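Side-chain contacts in TRAP-type C4-dicarboxylate:H+ symport system substrate-binding component DctP (Shewanella oneidensis, PDB 4MX6), which probably captures C4-dicarboxylates such as succinate in the periplasm and hands them to a TRAP-type proton symporter for uptake: residues N85-L90 / V98-S103; K104-T109 / S183-A188; Q113-P118 / Q137-S142; D191-I196 / Q309-V314; Q217-S222 / G242-M247. All blocks are in the same frame, centred on the assembly; numbering follows the deposited sequence.

In the fold
Contacts 1, 3 and 5 are buried, whereas contacts 2 and 4 are only partly so. Contact 5 lies nearest the centre of the chain and holds two succinate-binding residues, Asn219 and Tyr246. Contact 1 adjoins it through backbone pairing of 98-103 with strand 243-251, and mixes a buried carboxylate with apolar packing. Contact 2 is polar, a carboxylate on the start of helix 184-191. Contact 3 is purely apolar across its segments. Asp116 links these regions, its two oxygens bonding Ser103 of contact 1 and Ser183 of contact 2. Contact 4 sits farthest out, at the other end of helix 184-191, and combines small apolar groups with a bridging water.

Contact 1. Residues N85-L90 / V98-S103; sequences NELAAL and VAPSLS
Helix 86-91 packs here on the loop 98-103, which runs beside strand 243-251 close to the succinate pocket. Glu86, Leu87 and Leu90 touch Val98 and Pro100. The Glu86 chain is extended beyond CG, with chi2 at 177°, and this carries its carboxylate out to the loop. Its two oxygens have different neighbours. Glu86 OE2 rests against the proline ring, 3.4 Å from Pro100 CB and equally near Pro100 CG. Glu86 OE1 lies 3.8 Å from Val98 CB. It also accepts from a water at 2.7 Å, and that water accepts from Ala99 N at 2.9 Å. The backbone amide of Ala99 is thus tied to the helix through one water. The leucines supply the apolar part. Leu87 CD2 reaches both Val98 CG2, at 4.0 Å, and Pro100 CG. Leu90 CD2 meets the same valine methyl from 4.1 Å. Backbone bonds of Val98 to Val249 and of Pro100 to Met247 fix the loop to the strand, and Ala99 O accepts from Lys51, a succinate-binding residue. An alanine in place of Glu86 would probably leave the bridging water without its acceptor on the helix and open a gap beside Pro100. The contact sets a buried carboxylate among carbon atoms, and the water on Glu86 OE1 probably offsets part of the cost.

Contact 2. Residues K104-T109 / S183-A188; sequences KFERYT and SDVLAA
The main polar interaction joins the Glu106 carboxylate to the first turn of helix 184-191. Asp184 N donates over 3.1 Å, in a nearly straight bond of 170°, to Glu106 OE1, which receives it on its syn lone pair, the side of the other oxygen. A second, weak bond runs from Asp184 N to Glu106 OE2. Glu106 CG lies anti to the carbonyl carbon (chi1 -71°), and the straight chain beyond it spans the distance to this amide. Capping comes from Ser183, the N-cap residue, whose OG accepts from Leu186 N at 3.1 Å. Ser183 OG is also bonded to Asp116. The charges are less simple. Glu106 OE1 lies 3.7 Å from Asp184 OD2, with the carboxylate planes 50° apart. The salt bridge from Asp184 to Lys199 and the positive helix start probably offset this crowding of like charges. An alanine in place of Glu106 is likely to leave Asp184 N without this acceptor and the loop without its polar tie to the helix start. The contact joins the loop 104-109, whose Lys104 binds succinate, to helix 184-191. On that helix Asp184 and Val185 also pack on Phe322 of helix 305-326, while Phe105 and Tyr108 lean on Leu87 of helix 86-91.

Contact 3. Residues Q113-P118 / Q137-S142; sequences QVFDLP and QALLNS
Leu139 touches Val114 and Phe115 through a single methyl, CD1. Leu139 CD1 lies 4.0 Å from Phe115 CE2 and 4.2 Å from Val114 CG1. The methyl approaches the phenylalanine ring obliquely, and the leucine and phenylalanine side chains lie alongside, running opposite ways. No hydrogen bond crosses between the segments, so the touch is purely apolar and small in area. All three residues are buried. Leu139 has CG anti to the carbonyl carbon, chi1 -77°, which directs its branch toward 113-118.

Around this first shell, other groups hold the partners in place. Phe115 also meets the ring of Phe130, the two planes at about 75°, and it packs on Leu102. Val114 is flanked by Leu120 and by Val326. Leu139 itself lies against Phe130 and Arg111. A type I beta turn runs from Leu139 to Ser142, and Leu139 O takes two donors from one residue. Ser142 OG donates to it over 2.8 Å, in the carbonyl plane and on a lone pair, with a C=O to donor angle of 142°. Ser142 N donates over 3.1 Å. On the other segment, Asp116 N bonds to Gln113 O and Leu117 N to Val114 O, which curls 113-116 into turns of helical shape.

The contact therefore joins helix 134-139 to the loop 113-118. Helix 124-132 supplies Phe130 to both Phe115 and Leu139. Helix 305-326 covers Val114 and Gln113, and helix 184-191 packs on Gln113 and Asp116.

Contact 4. Residues D191-I196 / Q309-V314; sequences DAVGAI and QQWVDV
Ala192 and Val314 bring the two backbones closest, 6.8 Å between their CA atoms, where the turn that ends helix 184-191 meets helix 305-326. Val193 is the main side chain on the turn. Its CG1 meets Val314 CG1 at 3.7 Å and Trp311 CZ3 at 4.0 Å. The valine torsion, chi1 -65°, sets CG1 anti to the carbonyl carbon and beside the backbone N, and this is the methyl that makes both touches. Val193 lies crosswise to Trp311 and Val314, and its methyl approaches the indole obliquely. Val314 uses both of its branches: CG1 packs on the other valine, while Val314 CG2 lies 3.7 Å from Ala192 O. The methyl of Ala192 in turn approaches Val314 O at 3.9 Å.

A water joins the same two carbonyls. It donates to Ala192 O over 2.9 Å and to Val314 O over 2.7 Å, so one water satisfies both backbone acceptors. The packing continues on nearby residues. Pro170 touches both Val193 and Val314, and Trp311 also meets the ring of Phe161. Met315 of the helix reaches Ala192 and Val193.

A type I beta turn runs from Asp191 to Gly194, with Gly194 N bonded to Asp191 O at 3.0 Å. Gly194 has a positive phi of 72°, a conformation that favours glycine. With Ala195 N bonded to Phe190 O, this is a Schellman motif, a common way for a helix to end. Here it closes helix 184-191 and leads into strand 196-199; the contact lies away from the succinate site.

Contact 5. Residues Q217-S222 / G242-M247; sequences QENTWS and GVLDYM. With SIN (succinic acid), chain B.
Leu244 points from its strand toward Asn219 and Thr220, and its branches reach both these residues and the bound succinate. With CG anti to the backbone N, chi1 166°, the leucine extends from the strand. Leu244 CD2 lies 3.4 Å from Asn219 OD1 and 3.8 Å from Thr220 CG2. The threonine and leucine side chains run nearly perpendicular, and Thr220 CG2 also touches Leu244 CB. Leu244 CD2 comes to 3.7 Å from succinate O2, while its CD1 lies against the ligand carbon C3.

The amide of Asn219 is split between two tasks. Asn219 ND2 donates to succinate O3 over 2.9 Å. Its OD1 accepts from Thr220 N over 3.0 Å, in the carbonyl plane and on a lone pair, and also from Asn223 ND2. These bonds fix the rotation of the amide, so that its N-H side is held toward the ligand. Tyr246 OH donates to succinate O2 at 2.6 Å, with that oxygen at the ring edge and in its plane. Asn219 and Tyr246 thus bind the two different carboxylates of the ligand. Asn156 also bonds to this hydroxyl and to Thr220 OG1. Lys51, Lys104, Arg179 and Asn223 complete the ligand's polar shell.

The succinate pocket is lined here by two strands: 217-219, which pairs with 160-163, and 243-251, which pairs with 148-158. Thr220 is the N-cap of helix 221-226, and helix 124-132 packs on Val243 and Asp245.

Contact 1. Residues N85-L90 / V98-S103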
# COMPACT_ATOMS: atom_id res chain seq x y z
N ASN A 85 11.05 2.20 10.40
CA ASN A 85 12.38 2.78 10.20
C ASN A 85 12.85 2.92 8.74
O ASN A 85 13.90 3.49 8.50
CB ASN A 85 13.47 2.07 11.03
CG ASN A 85 13.68 0.60 10.64
OD1 ASN A 85 13.13 0.11 9.67
ND2 ASN A 85 14.54 -0.08 11.39
N GLU A 86 12.07 2.44 7.77
CA GLU A 86 12.58 2.38 6.41
C GLU A 86 12.82 3.76 5.79
O GLU A 86 13.79 3.92 5.05
CB GLU A 86 11.69 1.51 5.53
CG GLU A 86 10.31 2.06 5.26
CD GLU A 86 9.48 1.19 4.31
OE1 GLU A 86 10.03 0.27 3.66
OE2 GLU A 86 8.25 1.43 4.23
N LEU A 87 11.97 4.75 6.06
CA LEU A 87 12.16 6.05 5.43
C LEU A 87 13.36 6.78 6.07
O LEU A 87 14.14 7.43 5.36
CB LEU A 87 10.89 6.91 5.46
CG LEU A 87 9.80 6.45 4.47
CD1 LEU A 87 8.55 7.30 4.61
CD2 LEU A 87 10.29 6.50 3.03
N ALA A 88 13.53 6.65 7.38
CA ALA A 88 14.73 7.18 8.02
C ALA A 88 15.98 6.53 7.42
O ALA A 88 16.96 7.22 7.11
CB ALA A 88 14.67 6.98 9.51
N ALA A 89 15.95 5.21 7.24
CA ALA A 89 17.07 4.50 6.63
C ALA A 89 17.36 4.99 5.21
O ALA A 89 18.52 5.17 4.83
CB ALA A 89 16.81 3.01 6.64
N LEU A 90 16.31 5.21 4.43
CA LEU A 90 16.45 5.74 3.07
C LEU A 90 17.21 7.07 3.08
O LEU A 90 18.17 7.27 2.32
CB LEU A 90 15.07 5.93 2.44
CG LEU A 90 15.12 6.41 1.00
CD1 LEU A 90 15.56 5.31 0.05
CD2 LEU A 90 13.76 6.96 0.62
N VAL A 98 12.96 2.05 -1.48
CA VAL A 98 11.87 1.45 -0.72
C VAL A 98 10.57 1.76 -1.46
O VAL A 98 10.55 2.59 -2.38
CB VAL A 98 11.82 1.96 0.74
CG1 VAL A 98 13.07 1.49 1.50
CG2 VAL A 98 11.69 3.48 0.82
N ALA A 99 9.48 1.07 -1.10
CA ALA A 99 8.20 1.28 -1.76
C ALA A 99 7.07 1.15 -0.74
O ALA A 99 6.28 0.20 -0.76
CB ALA A 99 8.03 0.32 -2.93
N PRO A 100 6.98 2.13 0.18
CA PRO A 100 5.94 2.09 1.20
C PRO A 100 4.56 2.31 0.63
O PRO A 100 4.38 3.02 -0.37
CB PRO A 100 6.29 3.27 2.13
CG PRO A 100 7.69 3.70 1.73
CD PRO A 100 7.79 3.36 0.28
N SER A 101 3.57 1.77 1.32
CA SER A 101 2.20 2.18 1.12
C SER A 101 2.10 3.70 1.11
O SER A 101 2.74 4.39 1.92
CB SER A 101 1.35 1.66 2.27
OG SER A 101 0.06 2.23 2.21
N LEU A 102 1.22 4.22 0.26
CA LEU A 102 0.92 5.64 0.19
C LEU A 102 0.42 6.18 1.53
O LEU A 102 0.47 7.39 1.74
CB LEU A 102 -0.10 5.90 -0.94
CG LEU A 102 0.45 5.58 -2.33
CD1 LEU A 102 -0.65 5.44 -3.35
CD2 LEU A 102 1.44 6.64 -2.79
N SER A 103 -0.06 5.29 2.41
CA SER A 103 -0.55 5.65 3.73
C SER A 103 0.55 6.03 4.72
O SER A 103 0.25 6.52 5.81
CB SER A 103 -1.29 4.47 4.36
OG SER A 103 -2.19 3.87 3.45
O HOH W 1 9.69 -0.70 1.19

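Contact 2. Residues K104-T109 / S183-A188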
# COMPACT_ATOMS: atom_id res chain seq x y z
N LYS A 104 1.81 5.79 4.38
CA LYS A 104 2.88 5.80 5.37
C LYS A 104 3.84 6.99 5.25
O LYS A 104 4.97 6.94 5.71
CB LYS A 104 3.66 4.46 5.32
CG LYS A 104 2.80 3.27 5.78
CD LYS A 104 3.48 1.93 5.61
CE LYS A 104 2.54 0.79 5.99
NZ LYS A 104 3.08 -0.55 5.63
N PHE A 105 3.36 8.07 4.63
CA PHE A 105 4.21 9.22 4.33
C PHE A 105 3.90 10.48 5.15
O PHE A 105 4.47 11.54 4.87
CB PHE A 105 4.12 9.54 2.84
CG PHE A 105 4.84 8.54 1.96
CD1 PHE A 105 6.22 8.60 1.82
CD2 PHE A 105 4.16 7.57 1.26
CE1 PHE A 105 6.90 7.71 1.00
CE2 PHE A 105 4.84 6.68 0.44
CZ PHE A 105 6.20 6.76 0.30
N GLU A 106 3.03 10.39 6.16
CA GLU A 106 2.55 11.58 6.87
C GLU A 106 3.64 12.40 7.55
O GLU A 106 3.45 13.59 7.80
CB GLU A 106 1.46 11.23 7.88
CG GLU A 106 0.16 10.83 7.19
CD GLU A 106 -0.97 10.40 8.14
OE1 GLU A 106 -0.71 10.25 9.35
OE2 GLU A 106 -2.12 10.19 7.65
N ARG A 107 4.77 11.79 7.89
CA ARG A 107 5.84 12.56 8.50
C ARG A 107 6.50 13.50 7.50
O ARG A 107 7.19 14.43 7.90
CB ARG A 107 6.91 11.67 9.11
CG ARG A 107 8.00 12.50 9.76
CD ARG A 107 8.93 11.68 10.59
NE ARG A 107 9.54 10.64 9.78
CZ ARG A 107 10.24 9.63 10.26
NH1 ARG A 107 10.41 9.51 11.58
NH2 ARG A 107 10.76 8.73 9.44
N TYR A 108 6.29 13.25 6.21
CA TYR A 108 6.98 14.00 5.16
C TYR A 108 6.06 14.88 4.31
O TYR A 108 6.49 15.90 3.78
CB TYR A 108 7.80 13.04 4.28
CG TYR A 108 8.85 12.32 5.09
CD1 TYR A 108 10.05 12.93 5.40
CD2 TYR A 108 8.63 11.04 5.57
CE1 TYR A 108 11.01 12.29 6.17
CE2 TYR A 108 9.57 10.39 6.33
CZ TYR A 108 10.76 11.01 6.63
OH TYR A 108 11.70 10.34 7.39
N THR A 109 4.79 14.48 4.18
CA THR A 109 3.78 15.30 3.51
C THR A 109 2.41 14.89 4.01
O THR A 109 2.24 13.75 4.43
CB THR A 109 3.82 15.17 1.96
OG1 THR A 109 2.84 16.02 1.38
CG2 THR A 109 3.55 13.74 1.50
N SER A 183 -1.43 5.77 9.77
CA SER A 183 -2.12 6.83 9.06
C SER A 183 -3.24 7.40 9.91
O SER A 183 -4.10 6.66 10.38
CB SER A 183 -2.73 6.27 7.78
OG SER A 183 -3.73 7.15 7.29
N ASP A 184 -3.24 8.71 10.09
CA ASP A 184 -4.36 9.38 10.76
C ASP A 184 -5.69 9.20 10.01
O ASP A 184 -6.76 9.17 10.62
CB ASP A 184 -4.09 10.88 10.90
CG ASP A 184 -2.99 11.21 11.89
OD1 ASP A 184 -2.71 10.40 12.78
OD2 ASP A 184 -2.45 12.34 11.79
N VAL A 185 -5.63 9.13 8.68
CA VAL A 185 -6.87 8.95 7.92
C VAL A 185 -7.45 7.56 8.21
O VAL A 185 -8.66 7.43 8.41
CB VAL A 185 -6.64 9.13 6.39
CG1 VAL A 185 -7.92 8.81 5.63
CG2 VAL A 185 -6.18 10.55 6.06
N LEU A 186 -6.60 6.53 8.24
CA LEU A 186 -7.10 5.18 8.48
C LEU A 186 -7.61 5.04 9.92
O LEU A 186 -8.60 4.35 10.16
CB LEU A 186 -6.05 4.13 8.12
CG LEU A 186 -5.61 4.22 6.66
CD1 LEU A 186 -4.55 3.18 6.39
CD2 LEU A 186 -6.78 4.07 5.70
N ALA A 187 -6.98 5.71 10.87
CA ALA A 187 -7.51 5.72 12.23
C ALA A 187 -8.90 6.35 12.23
O ALA A 187 -9.83 5.84 12.85
CB ALA A 187 -6.58 6.47 13.17
N ALA A 188 -9.05 7.47 11.53
CA ALA A 188 -10.33 8.16 11.46
C ALA A 188 -11.41 7.31 10.79
O ALA A 188 -12.58 7.34 11.20
CB ALA A 188 -10.18 9.49 10.74

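Contact 3. Residues Q113-P118 / Q137-S142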
# COMPACT_ATOMS: atom_id res chain seq x y z
N GLN A 113 -2.40 11.77 1.85
CA GLN A 113 -3.55 11.33 2.63
C GLN A 113 -4.78 11.09 1.76
O GLN A 113 -5.66 10.31 2.13
CB GLN A 113 -3.87 12.35 3.73
CG GLN A 113 -2.86 12.33 4.84
CD GLN A 113 -3.23 13.21 6.01
OE1 GLN A 113 -3.11 12.81 7.16
NE2 GLN A 113 -3.67 14.43 5.72
N VAL A 114 -4.88 11.79 0.63
CA VAL A 114 -5.99 11.60 -0.28
C VAL A 114 -6.19 10.12 -0.62
O VAL A 114 -7.33 9.65 -0.73
CB VAL A 114 -5.84 12.47 -1.55
CG1 VAL A 114 -4.62 12.08 -2.37
CG2 VAL A 114 -7.12 12.40 -2.39
N PHE A 115 -5.10 9.38 -0.79
CA PHE A 115 -5.19 7.99 -1.19
C PHE A 115 -5.86 7.09 -0.16
O PHE A 115 -6.33 6.01 -0.51
CB PHE A 115 -3.81 7.45 -1.54
CG PHE A 115 -3.30 7.88 -2.89
CD1 PHE A 115 -3.83 7.33 -4.05
CD2 PHE A 115 -2.27 8.81 -2.99
CE1 PHE A 115 -3.34 7.70 -5.28
CE2 PHE A 115 -1.78 9.18 -4.23
CZ PHE A 115 -2.32 8.62 -5.38
N ASP A 116 -5.88 7.51 1.11
CA ASP A 116 -6.44 6.71 2.19
C ASP A 116 -7.94 6.92 2.37
O ASP A 116 -8.56 6.22 3.16
CB ASP A 116 -5.76 7.07 3.51
CG ASP A 116 -4.39 6.44 3.66
OD1 ASP A 116 -4.07 5.53 2.87
OD2 ASP A 116 -3.65 6.86 4.59
N LEU A 117 -8.53 7.91 1.71
CA LEU A 117 -9.94 8.23 1.98
C LEU A 117 -10.85 7.05 1.63
O LEU A 117 -10.76 6.48 0.54
CB LEU A 117 -10.36 9.50 1.24
CG LEU A 117 -9.68 10.79 1.72
CD1 LEU A 117 -10.11 11.96 0.86
CD2 LEU A 117 -9.98 11.08 3.18
N PRO A 118 -11.75 6.68 2.55
CA PRO A 118 -12.55 5.48 2.32
C PRO A 118 -13.57 5.65 1.20
O PRO A 118 -14.29 6.65 1.15
CB PRO A 118 -13.22 5.24 3.67
CG PRO A 118 -13.16 6.59 4.38
CD PRO A 118 -11.89 7.19 3.93
N GLN A 137 0.49 12.87 -10.74
CA GLN A 137 1.89 12.99 -11.12
C GLN A 137 2.59 14.00 -10.24
O GLN A 137 3.73 13.80 -9.83
CB GLN A 137 2.02 13.33 -12.61
CG GLN A 137 1.62 12.18 -13.51
CD GLN A 137 2.59 11.02 -13.37
OE1 GLN A 137 3.74 11.11 -13.81
NE2 GLN A 137 2.14 9.94 -12.76
N ALA A 138 1.91 15.10 -9.92
CA ALA A 138 2.50 16.11 -9.05
C ALA A 138 2.80 15.52 -7.66
O ALA A 138 3.79 15.90 -7.03
CB ALA A 138 1.59 17.32 -8.94
N LEU A 139 1.98 14.60 -7.19
CA LEU A 139 2.18 14.00 -5.88
C LEU A 139 3.50 13.22 -5.78
O LEU A 139 4.03 13.05 -4.70
CB LEU A 139 0.98 13.12 -5.50
CG LEU A 139 -0.26 13.90 -5.03
CD1 LEU A 139 -1.49 13.05 -5.01
CD2 LEU A 139 -0.04 14.48 -3.64
N LEU A 140 4.03 12.77 -6.92
CA LEU A 140 5.32 12.07 -6.91
C LEU A 140 6.44 12.99 -6.41
O LEU A 140 7.48 12.50 -5.93
CB LEU A 140 5.68 11.52 -8.29
CG LEU A 140 4.83 10.34 -8.76
CD1 LEU A 140 5.02 10.07 -10.24
CD2 LEU A 140 5.15 9.10 -7.95
N ASN A 141 6.25 14.30 -6.55
CA ASN A 141 7.26 15.27 -6.14
C ASN A 141 6.92 15.96 -4.82
O ASN A 141 7.59 16.92 -4.45
CB ASN A 141 7.46 16.33 -7.24
CG ASN A 141 7.96 15.72 -8.52
OD1 ASN A 141 8.71 14.75 -8.51
ND2 ASN A 141 7.55 16.29 -9.65
N SER A 142 5.92 15.46 -4.11
CA SER A 142 5.42 16.13 -2.92
C SER A 142 6.39 16.14 -1.74
O SER A 142 6.19 16.90 -0.79
CB SER A 142 4.09 15.50 -2.49
OG SER A 142 4.22 14.13 -2.14

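Contact 4. Residues D191-I196 / Q309-V314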
# COMPACT_ATOMS: atom_id res chain seq x y z
N ASP A 191 -12.53 5.13 13.57
CA ASP A 191 -13.25 5.99 14.52
C ASP A 191 -14.68 6.27 14.04
O ASP A 191 -15.61 6.37 14.84
CB ASP A 191 -12.56 7.36 14.70
CG ASP A 191 -11.24 7.30 15.44
OD1 ASP A 191 -11.00 6.35 16.21
OD2 ASP A 191 -10.45 8.25 15.25
N ALA A 192 -14.85 6.43 12.73
CA ALA A 192 -16.14 6.84 12.16
C ALA A 192 -17.25 5.82 12.40
O ALA A 192 -18.43 6.16 12.33
CB ALA A 192 -15.98 7.10 10.67
N VAL A 193 -16.87 4.57 12.66
CA VAL A 193 -17.82 3.50 12.94
C VAL A 193 -17.70 2.99 14.38
O VAL A 193 -18.22 1.93 14.73
CB VAL A 193 -17.72 2.34 11.92
CG1 VAL A 193 -18.12 2.83 10.52
CG2 VAL A 193 -16.32 1.72 11.89
N GLY A 194 -17.03 3.75 15.23
CA GLY A 194 -16.93 3.39 16.64
C GLY A 194 -16.01 2.20 16.89
O GLY A 194 -16.07 1.58 17.95
N ALA A 195 -15.17 1.86 15.91
CA ALA A 195 -14.12 0.87 16.12
C ALA A 195 -12.89 1.53 16.74
O ALA A 195 -12.82 2.76 16.82
CB ALA A 195 -13.77 0.18 14.81
N ILE A 196 -11.94 0.72 17.18
CA ILE A 196 -10.76 1.21 17.89
C ILE A 196 -9.52 0.92 17.04
O ILE A 196 -9.06 -0.22 16.97
CB ILE A 196 -10.62 0.49 19.25
CG1 ILE A 196 -11.90 0.60 20.09
CG2 ILE A 196 -9.41 1.04 20.01
CD1 ILE A 196 -12.26 2.00 20.52
N GLN A 309 -23.67 0.88 0.36
CA GLN A 309 -23.98 2.31 0.45
C GLN A 309 -24.01 2.78 1.91
O GLN A 309 -23.62 3.91 2.20
CB GLN A 309 -25.30 2.65 -0.24
CG GLN A 309 -25.50 4.15 -0.43
CD GLN A 309 -24.47 4.77 -1.36
OE1 GLN A 309 -24.20 4.25 -2.44
NE2 GLN A 309 -23.88 5.87 -0.93
N GLN A 310 -24.43 1.91 2.83
CA GLN A 310 -24.41 2.29 4.24
C GLN A 310 -22.97 2.56 4.69
O GLN A 310 -22.70 3.53 5.41
CB GLN A 310 -25.06 1.21 5.11
CG GLN A 310 -26.56 1.13 4.92
CD GLN A 310 -27.28 0.08 5.76
OE1 GLN A 310 -26.71 -0.91 6.21
NE2 GLN A 310 -28.56 0.28 5.93
N TRP A 311 -22.05 1.71 4.27
CA TRP A 311 -20.64 1.92 4.57
C TRP A 311 -20.09 3.20 3.92
O TRP A 311 -19.35 3.96 4.54
CB TRP A 311 -19.82 0.71 4.11
CG TRP A 311 -19.79 -0.47 5.06
CD1 TRP A 311 -20.51 -1.62 4.98
CD2 TRP A 311 -18.96 -0.58 6.21
NE1 TRP A 311 -20.17 -2.45 6.01
CE2 TRP A 311 -19.21 -1.84 6.78
CE3 TRP A 311 -18.01 0.25 6.80
CZ2 TRP A 311 -18.56 -2.28 7.94
CZ3 TRP A 311 -17.36 -0.19 7.95
CH2 TRP A 311 -17.62 -1.44 8.49
N VAL A 312 -20.44 3.43 2.66
CA VAL A 312 -19.99 4.64 1.98
C VAL A 312 -20.45 5.88 2.76
O VAL A 312 -19.66 6.80 3.02
CB VAL A 312 -20.52 4.70 0.54
CG1 VAL A 312 -20.20 6.04 -0.11
CG2 VAL A 312 -19.95 3.56 -0.27
N ASP A 313 -21.72 5.90 3.11
CA ASP A 313 -22.31 7.08 3.73
C ASP A 313 -21.68 7.43 5.07
O ASP A 313 -21.43 8.60 5.36
CB ASP A 313 -23.82 6.89 3.91
CG ASP A 313 -24.59 6.90 2.59
OD1 ASP A 313 -24.01 7.27 1.55
OD2 ASP A 313 -25.79 6.56 2.60
N VAL A 314 -21.45 6.42 5.90
CA VAL A 314 -20.89 6.65 7.23
C VAL A 314 -19.41 7.08 7.16
O VAL A 314 -18.89 7.67 8.11
CB VAL A 314 -21.05 5.39 8.11
CG1 VAL A 314 -20.04 4.32 7.75
CG2 VAL A 314 -20.92 5.73 9.56
O HOH W 2 -19.27 8.43 10.70

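Contact 5. Residues Q217-S222 / G242-M247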
# COMPACT_ATOMS: atom_id res chain seq x y z
N GLN A 217 -8.47 -6.41 10.76
CA GLN A 217 -7.56 -5.55 10.02
C GLN A 217 -8.15 -5.32 8.63
O GLN A 217 -9.27 -5.75 8.34
CB GLN A 217 -6.14 -6.14 10.00
CG GLN A 217 -6.00 -7.55 9.40
CD GLN A 217 -5.92 -7.55 7.88
OE1 GLN A 217 -4.99 -7.00 7.30
NE2 GLN A 217 -6.90 -8.17 7.24
N GLU A 218 -7.41 -4.61 7.77
CA GLU A 218 -7.84 -4.35 6.39
C GLU A 218 -6.65 -4.60 5.48
O GLU A 218 -5.54 -4.13 5.76
CB GLU A 218 -8.36 -2.91 6.22
CG GLU A 218 -7.41 -1.85 6.76
CD GLU A 218 -7.66 -0.43 6.24
OE1 GLU A 218 -8.77 -0.15 5.75
OE2 GLU A 218 -6.72 0.38 6.29
N ASN A 219 -6.85 -5.33 4.39
CA ASN A 219 -5.74 -5.59 3.48
C ASN A 219 -6.23 -6.20 2.18
O ASN A 219 -7.40 -6.57 2.03
CB ASN A 219 -4.65 -6.46 4.13
CG ASN A 219 -3.29 -5.86 3.92
OD1 ASN A 219 -2.89 -5.63 2.77
ND2 ASN A 219 -2.61 -5.50 5.00
N THR A 220 -5.31 -6.31 1.22
CA THR A 220 -5.64 -6.87 -0.07
C THR A 220 -5.62 -8.39 -0.00
O THR A 220 -5.04 -8.99 0.92
CB THR A 220 -4.63 -6.42 -1.13
OG1 THR A 220 -3.36 -7.00 -0.81
CG2 THR A 220 -4.52 -4.88 -1.18
N TRP A 221 -6.21 -9.04 -0.99
CA TRP A 221 -6.16 -10.50 -1.06
C TRP A 221 -4.72 -11.00 -1.03
O TRP A 221 -4.43 -12.01 -0.40
CB TRP A 221 -6.87 -11.06 -2.30
CG TRP A 221 -8.33 -10.76 -2.37
CD1 TRP A 221 -8.93 -9.94 -3.27
CD2 TRP A 221 -9.37 -11.26 -1.52
NE1 TRP A 221 -10.27 -9.90 -3.04
CE2 TRP A 221 -10.58 -10.69 -1.97
CE3 TRP A 221 -9.41 -12.13 -0.43
CZ2 TRP A 221 -11.80 -10.96 -1.37
CZ3 TRP A 221 -10.64 -12.41 0.15
CH2 TRP A 221 -11.81 -11.82 -0.33
N SER A 222 -3.81 -10.32 -1.74
CA SER A 222 -2.43 -10.79 -1.82
C SER A 222 -1.75 -10.80 -0.47
O SER A 222 -1.08 -11.77 -0.13
CB SER A 222 -1.63 -9.92 -2.79
OG SER A 222 -0.23 -10.10 -2.60
N GLY A 242 -11.02 0.82 0.30
CA GLY A 242 -9.92 1.76 0.12
C GLY A 242 -8.86 1.11 -0.74
O GLY A 242 -8.95 -0.09 -1.02
N VAL A 243 -7.87 1.88 -1.17
CA VAL A 243 -6.77 1.32 -1.96
C VAL A 243 -5.52 1.17 -1.13
O VAL A 243 -5.21 2.02 -0.30
CB VAL A 243 -6.48 2.17 -3.24
CG1 VAL A 243 -6.01 3.59 -2.92
CG2 VAL A 243 -5.44 1.49 -4.12
N LEU A 244 -4.82 0.05 -1.35
CA LEU A 244 -3.44 -0.13 -0.87
C LEU A 244 -2.56 -0.13 -2.10
O LEU A 244 -2.54 -1.09 -2.87
CB LEU A 244 -3.27 -1.45 -0.11
CG LEU A 244 -1.77 -1.87 0.13
CD1 LEU A 244 -1.04 -0.89 1.01
CD2 LEU A 244 -1.65 -3.26 0.71
N ASP A 245 -1.85 0.98 -2.31
CA ASP A 245 -0.87 1.13 -3.37
C ASP A 245 0.41 1.69 -2.77
O ASP A 245 0.44 2.09 -1.60
CB ASP A 245 -1.38 2.08 -4.48
CG ASP A 245 -1.94 1.37 -5.70
OD1 ASP A 245 -2.37 0.21 -5.59
OD2 ASP A 245 -1.92 2.01 -6.77
N TYR A 246 1.47 1.72 -3.57
CA TYR A 246 2.79 2.14 -3.13
C TYR A 246 3.33 3.31 -3.94
O TYR A 246 3.01 3.45 -5.12
CB TYR A 246 3.77 0.99 -3.29
CG TYR A 246 3.29 -0.33 -2.72
CD1 TYR A 246 3.06 -0.47 -1.37
CD2 TYR A 246 3.08 -1.42 -3.55
CE1 TYR A 246 2.65 -1.69 -0.83
CE2 TYR A 246 2.70 -2.64 -3.03
CZ TYR A 246 2.49 -2.77 -1.68
OH TYR A 246 2.16 -4.02 -1.17
N MET A 247 4.22 4.08 -3.33
CA MET A 247 5.13 4.94 -4.10
C MET A 247 6.53 4.37 -3.99
O MET A 247 7.04 4.18 -2.89
CB MET A 247 5.11 6.39 -3.60
CG MET A 247 5.81 7.32 -4.58
SD MET A 247 5.87 9.06 -4.09
CE MET A 247 4.13 9.46 -4.13
C1 SIN B . 2.53 -3.65 2.24
O1 SIN B . 3.54 -2.95 1.97
O2 SIN B . 1.85 -4.21 1.36
C2 SIN B . 2.08 -3.76 3.67
C3 SIN B . 0.82 -2.92 3.87
C4 SIN B . 0.39 -2.89 5.31
O3 SIN B . -0.75 -3.35 5.61
O4 SIN B . 1.14 -2.42 6.19